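Long-range contacts in ABC transporter ATP-binding protein (Sulfolobus tokodaii, PDB 2PJZ), which probably binds and hydrolyses ATP as the nucleotide-binding component of an ABC transporter, possibly one that carries cobalt: residues Y73-Y84 against A142-D153; F19-E27 against Y197-Q205. All blocks are in the same frame, centred on the assembly; numbering follows the deposited sequence. Where two conformers were deposited one is given.

Overall arrangement
Both contacts reach the same mixed sheet, near its two ends and on opposite sides of the chain's centre. Their centres are about 23 Å apart. Interaction 1 lies within that sheet, where edge strand 76-78 pairs with 149-153. It is buried, and it is mostly polar: backbone ladder bonds, an amide and two hydroxyls. Interaction 2 joins two sheets. There 19-27, from the antiparallel sheet, packs over the hairpin of strands 195-200 and 203-209. It is partly buried. Leucines and an isoleucine fill its middle, a tyrosine ring closes one end, and waters bridge the polar groups. No direct hydrogen bond crosses it.

Interaction 1: residues Y73-Y84 against A142-D153; sequences YIRYSTNLPEAY and ALASQPEIVGLD
Ser-77 pairs in parallel with strand 149-153 through both of its backbone groups. Its N bonds to Ile-149 O at 3.1 Å, and its O receives Gly-151 N at 2.9 Å. Two residues earlier, Arg-75 O takes Ile-149 N.

Side chains extend this pairing. Asn-79 OD1 receives Asp-153 N at 2.8 Å in a nearly straight bond (169°), while ND2 gives a proton to Asp-153 O at 3.1 Å. The amide thus grips both backbone groups of one residue. Thr-78 OG1 donates to Gly-151 O at 2.9 Å, and it also accepts from Leu-80 N in an ST turn. With OG1 anti to the backbone N (chi1 -178°), the hydroxyl turns toward Gly-151 O, tilted from the plane of that carbonyl. On the other face of the sheet, Ser-77 OG meets a lone pair of Ala-142 O at 2.9 Å, which ties the strand to the end of helix 131-144.

This is the edge of the P-loop ATPase core sheet. By sequence, 149-153 is probably the Walker B strand, ending in its aspartate, Asp-153. Strand 76-78 probably leads into the Q-loop region.

The Tyr-76 ring turns its edge to Ile-149, with CD1 3.7 Å from CG2. Its OH passes side-chain-less Gly-151 and bonds to Ser-51. Further out, Thr-139 shares Asn-79 ND2, and Asp-153 OD1 bonds to Thr-44 of the probable Walker A motif.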
# COMPACT_ATOMS: atom_id res chain seq x y z
N TYR A 73 -7.88 13.87 -9.89
CA TYR A 73 -8.37 12.88 -10.85
C TYR A 73 -9.46 12.11 -10.12
O TYR A 73 -9.18 11.43 -9.15
CB TYR A 73 -7.23 11.95 -11.28
CG TYR A 73 -7.59 10.87 -12.28
CD1 TYR A 73 -8.67 11.02 -13.21
CD2 TYR A 73 -6.83 9.70 -12.33
CE1 TYR A 73 -8.96 10.00 -14.15
CE2 TYR A 73 -7.08 8.70 -13.31
CZ TYR A 73 -8.15 8.85 -14.19
OH TYR A 73 -8.35 7.84 -15.09
N ILE A 74 -10.71 12.27 -10.56
CA ILE A 74 -11.85 11.69 -9.83
C ILE A 74 -11.81 10.19 -9.68
O ILE A 74 -12.36 9.65 -8.71
CB ILE A 74 -13.23 12.07 -10.42
CG1 ILE A 74 -13.31 11.75 -11.92
CG2 ILE A 74 -13.61 13.50 -10.02
CD1 ILE A 74 -14.73 11.63 -12.44
N ARG A 75 -11.15 9.52 -10.63
CA ARG A 75 -11.04 8.06 -10.62
C ARG A 75 -9.94 7.45 -9.75
O ARG A 75 -9.83 6.22 -9.67
CB ARG A 75 -10.94 7.52 -12.04
CG ARG A 75 -12.18 7.97 -12.87
CD ARG A 75 -12.21 7.26 -14.19
NE ARG A 75 -12.93 7.99 -15.22
CZ ARG A 75 -14.15 7.70 -15.64
NH1 ARG A 75 -14.82 6.68 -15.11
NH2 ARG A 75 -14.70 8.44 -16.61
N TYR A 76 -9.12 8.31 -9.15
CA TYR A 76 -8.06 7.85 -8.23
C TYR A 76 -8.42 8.22 -6.80
O TYR A 76 -8.92 9.32 -6.55
CB TYR A 76 -6.73 8.54 -8.62
CG TYR A 76 -5.59 8.18 -7.68
CD1 TYR A 76 -4.88 7.00 -7.86
CD2 TYR A 76 -5.28 8.99 -6.58
CE1 TYR A 76 -3.84 6.64 -6.99
CE2 TYR A 76 -4.23 8.65 -5.71
CZ TYR A 76 -3.53 7.46 -5.93
OH TYR A 76 -2.50 7.10 -5.11
N SER A 77 -8.15 7.31 -5.86
CA SER A 77 -8.32 7.57 -4.45
C SER A 77 -7.11 7.08 -3.66
O SER A 77 -6.45 6.13 -4.06
CB SER A 77 -9.52 6.76 -3.88
OG SER A 77 -10.72 7.27 -4.34
N THR A 78 -6.86 7.72 -2.52
CA THR A 78 -5.88 7.22 -1.55
C THR A 78 -6.49 7.35 -0.15
O THR A 78 -7.38 8.18 0.09
CB THR A 78 -4.49 7.98 -1.64
OG1 THR A 78 -3.54 7.43 -0.70
CG2 THR A 78 -4.67 9.49 -1.34
N ASN A 79 -6.05 6.50 0.75
CA ASN A 79 -6.41 6.63 2.18
C ASN A 79 -5.37 7.39 2.97
O ASN A 79 -5.47 7.46 4.19
CB ASN A 79 -6.62 5.25 2.80
CG ASN A 79 -5.31 4.47 2.97
OD1 ASN A 79 -4.26 4.85 2.45
ND2 ASN A 79 -5.37 3.39 3.76
N LEU A 80 -4.37 7.97 2.28
CA LEU A 80 -3.28 8.67 3.01
C LEU A 80 -3.84 9.83 3.84
O LEU A 80 -4.72 10.57 3.37
CB LEU A 80 -2.19 9.21 2.07
CG LEU A 80 -1.21 8.18 1.51
CD1 LEU A 80 -0.54 8.82 0.26
CD2 LEU A 80 -0.16 7.73 2.53
N PRO A 81 -3.32 9.99 5.07
CA PRO A 81 -3.90 11.02 5.95
C PRO A 81 -3.84 12.42 5.34
O PRO A 81 -4.73 13.22 5.57
CB PRO A 81 -3.03 10.94 7.22
CG PRO A 81 -2.40 9.63 7.19
CD PRO A 81 -2.23 9.25 5.70
N GLU A 82 -2.81 12.69 4.53
CA GLU A 82 -2.63 13.99 3.85
C GLU A 82 -3.82 14.38 2.95
O GLU A 82 -4.06 15.57 2.67
CB GLU A 82 -1.35 13.96 2.99
CG GLU A 82 -0.02 13.95 3.75
CD GLU A 82 0.49 12.56 4.13
OE1 GLU A 82 -0.26 11.54 4.13
OE2 GLU A 82 1.69 12.49 4.46
N ALA A 83 -4.58 13.38 2.49
CA ALA A 83 -5.77 13.63 1.63
C ALA A 83 -7.01 14.10 2.41
O ALA A 83 -8.02 14.48 1.82
CB ALA A 83 -6.10 12.37 0.78
N TYR A 84 -6.94 14.06 3.75
CA TYR A 84 -8.11 14.31 4.59
C TYR A 84 -7.79 15.31 5.68
O TYR A 84 -6.66 15.38 6.16
CB TYR A 84 -8.63 13.01 5.19
CG TYR A 84 -8.88 11.98 4.11
CD1 TYR A 84 -10.04 12.03 3.34
CD2 TYR A 84 -7.93 11.00 3.82
CE1 TYR A 84 -10.27 11.11 2.33
CE2 TYR A 84 -8.15 10.06 2.80
CZ TYR A 84 -9.34 10.12 2.07
OH TYR A 84 -9.59 9.23 1.06
N ALA A 142 -11.74 6.38 0.77
CA ALA A 142 -11.07 6.08 -0.51
C ALA A 142 -11.94 5.15 -1.38
O ALA A 142 -12.09 5.37 -2.59
CB ALA A 142 -9.71 5.47 -0.26
N LEU A 143 -12.52 4.11 -0.77
CA LEU A 143 -13.23 3.08 -1.53
C LEU A 143 -14.65 3.45 -1.91
O LEU A 143 -15.19 2.91 -2.89
CB LEU A 143 -13.23 1.74 -0.80
CG LEU A 143 -11.85 1.13 -0.49
CD1 LEU A 143 -12.05 -0.09 0.35
CD2 LEU A 143 -11.04 0.78 -1.74
N ALA A 144 -15.27 4.33 -1.12
CA ALA A 144 -16.70 4.61 -1.34
C ALA A 144 -16.95 5.48 -2.58
O ALA A 144 -18.08 5.62 -3.02
CB ALA A 144 -17.32 5.22 -0.11
N SER A 145 -15.89 6.04 -3.16
CA SER A 145 -16.00 6.64 -4.47
C SER A 145 -15.88 5.67 -5.66
O SER A 145 -15.86 6.11 -6.83
CB SER A 145 -15.01 7.80 -4.63
OG SER A 145 -13.68 7.32 -4.52
N GLN A 146 -15.76 4.38 -5.37
CA GLN A 146 -15.59 3.37 -6.40
C GLN A 146 -14.45 3.78 -7.39
O GLN A 146 -14.65 3.85 -8.62
CB GLN A 146 -16.91 3.13 -7.14
CG GLN A 146 -17.95 2.54 -6.21
CD GLN A 146 -19.06 1.80 -6.92
OE1 GLN A 146 -20.19 2.29 -6.99
NE2 GLN A 146 -18.76 0.61 -7.44
N PRO A 147 -13.24 4.00 -6.85
CA PRO A 147 -12.12 4.42 -7.68
C PRO A 147 -11.76 3.33 -8.66
O PRO A 147 -11.91 2.11 -8.36
CB PRO A 147 -10.96 4.56 -6.66
CG PRO A 147 -11.33 3.62 -5.52
CD PRO A 147 -12.84 3.76 -5.44
N GLU A 148 -11.30 3.73 -9.84
CA GLU A 148 -10.66 2.77 -10.72
C GLU A 148 -9.24 2.42 -10.25
O GLU A 148 -8.74 1.33 -10.52
CB GLU A 148 -10.57 3.33 -12.14
CG GLU A 148 -11.94 3.55 -12.82
CD GLU A 148 -12.81 2.31 -12.93
OE1 GLU A 148 -12.30 1.15 -12.86
OE2 GLU A 148 -14.03 2.52 -13.11
N ILE A 149 -8.60 3.36 -9.56
CA ILE A 149 -7.18 3.21 -9.20
C ILE A 149 -7.07 3.68 -7.77
O ILE A 149 -7.52 4.75 -7.46
CB ILE A 149 -6.26 4.09 -10.12
CG1 ILE A 149 -6.55 3.78 -11.61
CG2 ILE A 149 -4.75 3.85 -9.76
CD1 ILE A 149 -5.65 4.65 -12.63
N VAL A 150 -6.41 2.89 -6.92
CA VAL A 150 -6.32 3.28 -5.49
C VAL A 150 -4.85 3.10 -4.95
O VAL A 150 -4.13 2.16 -5.33
CB VAL A 150 -7.43 2.47 -4.69
CG1 VAL A 150 -7.05 0.96 -4.63
CG2 VAL A 150 -7.72 3.07 -3.32
N GLY A 151 -4.42 3.99 -4.06
CA GLY A 151 -3.14 3.84 -3.37
C GLY A 151 -3.48 3.69 -1.91
O GLY A 151 -3.97 4.62 -1.27
N LEU A 152 -3.25 2.50 -1.37
CA LEU A 152 -3.64 2.27 0.01
C LEU A 152 -2.42 2.07 0.90
O LEU A 152 -1.60 1.19 0.66
CB LEU A 152 -4.60 1.09 0.11
CG LEU A 152 -5.93 1.27 -0.60
CD1 LEU A 152 -6.72 -0.04 -0.55
CD2 LEU A 152 -6.73 2.42 0.04
N ASP A 153 -2.29 2.93 1.90
CA ASP A 153 -1.19 2.80 2.88
C ASP A 153 -1.66 2.02 4.13
O ASP A 153 -2.63 2.39 4.80
CB ASP A 153 -0.71 4.19 3.28
CG ASP A 153 0.52 4.15 4.18
OD1 ASP A 153 1.36 3.23 4.03
OD2 ASP A 153 0.62 5.02 5.04
O HOH W 1 -12.17 7.82 -6.76
O HOH W 2 -14.91 5.23 -13.04

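Interaction 2: residues F19-E27 against Y197-Q205; sequences FSLENINLE and YFLVGNRLQ
Tyr-197 meets Leu-26 with one face of its ring. Leu-26 CD1 sits over that face, 3.7 Å from the ring centroid and 21° off the normal, in a CH-pi contact displaced toward the hydroxyl end. Leu-26 has CG anti to its backbone N (chi1 175°), which carries this methyl across to the ring. Water 6 joins the hydroxyl of Tyr-197 to Glu-27 O.

Leu-199 points the same way. Its CD1 is 4.2 Å from Leu-21 CD2 and also lies near Ile-24 CD1. This methyl thus touches one residue on either side of the corner at Asn-23 in the chain.

Gly-201 and Asn-202, both with positive phi, form the tight turn of the hairpin. Asn-202 sends its amide to the edge of the Phe-19 ring, with ND2 3.2 Å from CZ. The amide and ring planes are 60° apart. Water 3 bridges ND2 to Ser-20 O, at the outer end of the contact.

After the turn, Leu-204 points back toward 19-27. Its CD2 lies 3.7 Å from Ile-24 CG2 and 3.8 Å from Leu-26 CB, so one methyl touches two alternate residues of the strand. Ile-35 of the central strand 32-36 also touches Leu-204. Outside the pair, Leu-4 of strand 2-11 packs on Ile-24.

The G1 bulge at Asn-23 and Ile-24, opposite Val-7, marks the corner in strand 17-28. An antiparallel beta subdomain packed against the P-loop core sheet is characteristic of ABC ATPase domains.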
# COMPACT_ATOMS: atom_id res chain seq x y z
N PHE A 19 19.79 10.14 2.24
CA PHE A 19 19.51 8.78 1.84
C PHE A 19 18.25 8.80 0.98
O PHE A 19 17.26 9.39 1.38
CB PHE A 19 19.24 7.87 3.02
CG PHE A 19 19.01 6.48 2.60
CD1 PHE A 19 20.08 5.71 2.15
CD2 PHE A 19 17.72 5.97 2.52
CE1 PHE A 19 19.85 4.41 1.68
CE2 PHE A 19 17.49 4.68 2.06
CZ PHE A 19 18.55 3.91 1.64
N SER A 20 18.29 8.13 -0.18
CA SER A 20 17.15 8.17 -1.09
C SER A 20 16.87 6.80 -1.71
O SER A 20 17.71 5.92 -1.68
CB SER A 20 17.39 9.20 -2.20
OG SER A 20 18.63 8.97 -2.84
N LEU A 21 15.66 6.65 -2.23
CA LEU A 21 15.32 5.59 -3.17
C LEU A 21 15.70 6.13 -4.54
O LEU A 21 15.47 7.32 -4.84
CB LEU A 21 13.81 5.36 -3.15
CG LEU A 21 13.21 4.79 -1.87
CD1 LEU A 21 11.70 4.65 -1.98
CD2 LEU A 21 13.81 3.42 -1.68
N GLU A 22 16.31 5.29 -5.37
CA GLU A 22 16.61 5.73 -6.73
C GLU A 22 16.21 4.63 -7.71
O GLU A 22 16.10 3.46 -7.31
CB GLU A 22 18.11 6.05 -6.91
CG GLU A 22 18.64 7.12 -5.96
CD GLU A 22 18.19 8.53 -6.31
OE1 GLU A 22 17.71 8.78 -7.44
OE2 GLU A 22 18.35 9.40 -5.44
N ASN A 23 16.01 5.02 -8.96
CA ASN A 23 15.78 4.07 -10.05
C ASN A 23 14.61 3.12 -9.77
O ASN A 23 14.68 1.89 -9.99
CB ASN A 23 17.08 3.28 -10.34
CG ASN A 23 18.30 4.18 -10.45
OD1 ASN A 23 19.27 4.02 -9.69
ND2 ASN A 23 18.26 5.13 -11.37
N ILE A 24 13.52 3.67 -9.23
CA ILE A 24 12.36 2.86 -8.92
C ILE A 24 11.53 2.76 -10.18
O ILE A 24 11.08 3.79 -10.71
CB ILE A 24 11.51 3.41 -7.76
CG1 ILE A 24 12.36 3.52 -6.47
CG2 ILE A 24 10.19 2.56 -7.53
CD1 ILE A 24 13.00 2.17 -5.94
N ASN A 25 11.31 1.53 -10.64
CA ASN A 25 10.50 1.29 -11.84
C ASN A 25 9.37 0.29 -11.57
O ASN A 25 9.57 -0.74 -10.91
CB ASN A 25 11.38 0.77 -12.96
CG ASN A 25 12.35 1.79 -13.46
OD1 ASN A 25 11.98 2.75 -14.13
ND2 ASN A 25 13.64 1.57 -13.16
N LEU A 26 8.16 0.61 -12.03
CA LEU A 26 7.03 -0.28 -11.81
C LEU A 26 5.92 0.05 -12.81
O LEU A 26 5.66 1.22 -13.04
CB LEU A 26 6.47 -0.09 -10.38
CG LEU A 26 5.20 -0.86 -9.99
CD1 LEU A 26 5.52 -2.34 -9.89
CD2 LEU A 26 4.61 -0.36 -8.69
N GLU A 27 5.24 -0.97 -13.36
CA GLU A 27 4.01 -0.70 -14.13
C GLU A 27 2.95 -1.60 -13.56
O GLU A 27 3.20 -2.81 -13.33
CB GLU A 27 4.19 -0.92 -15.68
CG GLU A 27 5.20 0.07 -16.24
CD GLU A 27 5.24 0.24 -17.73
OE1 GLU A 27 4.68 -0.61 -18.45
OE2 GLU A 27 5.86 1.27 -18.16
N TYR A 197 5.45 -7.18 -4.57
CA TYR A 197 6.81 -6.74 -4.76
C TYR A 197 7.41 -6.47 -3.38
O TYR A 197 6.69 -6.15 -2.46
CB TYR A 197 6.82 -5.42 -5.53
CG TYR A 197 6.35 -5.55 -6.95
CD1 TYR A 197 7.28 -5.63 -7.98
CD2 TYR A 197 4.99 -5.61 -7.25
CE1 TYR A 197 6.88 -5.76 -9.32
CE2 TYR A 197 4.56 -5.74 -8.59
CZ TYR A 197 5.53 -5.81 -9.61
OH TYR A 197 5.17 -5.96 -10.93
N PHE A 198 8.71 -6.66 -3.25
CA PHE A 198 9.45 -6.28 -2.05
C PHE A 198 10.20 -4.96 -2.30
O PHE A 198 10.86 -4.82 -3.31
CB PHE A 198 10.51 -7.34 -1.75
CG PHE A 198 9.92 -8.62 -1.23
CD1 PHE A 198 9.75 -8.81 0.15
CD2 PHE A 198 9.52 -9.61 -2.12
CE1 PHE A 198 9.20 -10.00 0.65
CE2 PHE A 198 8.99 -10.82 -1.63
CZ PHE A 198 8.82 -11.00 -0.25
N LEU A 199 10.09 -4.02 -1.37
CA LEU A 199 10.97 -2.84 -1.41
C LEU A 199 12.14 -3.19 -0.48
O LEU A 199 12.02 -3.02 0.73
CB LEU A 199 10.22 -1.59 -0.93
CG LEU A 199 10.89 -0.21 -1.09
CD1 LEU A 199 11.33 0.09 -2.53
CD2 LEU A 199 9.95 0.82 -0.59
N VAL A 200 13.24 -3.66 -1.08
CA VAL A 200 14.52 -4.00 -0.38
C VAL A 200 15.69 -3.89 -1.35
O VAL A 200 15.50 -3.92 -2.54
CB VAL A 200 14.54 -5.47 0.19
CG1 VAL A 200 13.69 -5.56 1.44
CG2 VAL A 200 14.10 -6.48 -0.86
N GLY A 201 16.91 -3.78 -0.83
CA GLY A 201 18.08 -3.68 -1.71
C GLY A 201 18.00 -2.39 -2.49
O GLY A 201 18.40 -2.32 -3.67
N ASN A 202 17.42 -1.38 -1.86
CA ASN A 202 17.25 -0.08 -2.48
C ASN A 202 16.55 -0.24 -3.85
O ASN A 202 16.80 0.49 -4.80
CB ASN A 202 18.63 0.66 -2.49
CG ASN A 202 19.31 0.78 -1.05
OD1 ASN A 202 20.49 0.48 -0.86
ND2 ASN A 202 18.56 1.22 -0.07
N ARG A 203 15.66 -1.25 -3.97
CA ARG A 203 14.99 -1.58 -5.24
C ARG A 203 13.55 -2.09 -5.02
O ARG A 203 13.24 -2.60 -3.96
CB ARG A 203 15.74 -2.71 -5.96
CG ARG A 203 17.14 -2.38 -6.51
CD ARG A 203 18.05 -3.63 -6.47
NE ARG A 203 19.47 -3.26 -6.49
CZ ARG A 203 20.21 -3.16 -7.59
NH1 ARG A 203 19.69 -3.42 -8.79
NH2 ARG A 203 21.49 -2.79 -7.50
N LEU A 204 12.70 -1.98 -6.03
CA LEU A 204 11.41 -2.65 -6.00
C LEU A 204 11.55 -3.99 -6.73
O LEU A 204 11.75 -3.99 -7.95
CB LEU A 204 10.37 -1.81 -6.71
CG LEU A 204 8.89 -1.82 -6.37
CD1 LEU A 204 8.56 -1.82 -4.86
CD2 LEU A 204 8.28 -0.55 -7.02
N GLN A 205 11.43 -5.10 -6.01
CA GLN A 205 11.74 -6.41 -6.61
C GLN A 205 10.56 -7.38 -6.66
O GLN A 205 9.83 -7.52 -5.68
CB GLN A 205 12.97 -7.02 -5.93
CG GLN A 205 14.08 -6.00 -5.62
CD GLN A 205 15.39 -6.65 -5.20
OE1 GLN A 205 15.75 -7.71 -5.71
NE2 GLN A 205 16.10 -6.03 -4.27
O HOH W 3 16.69 2.97 -0.63
O HOH W 4 17.50 2.90 -4.32
O HOH W 5 9.64 -3.40 -10.68
O HOH W 6 2.74 -4.93 -11.68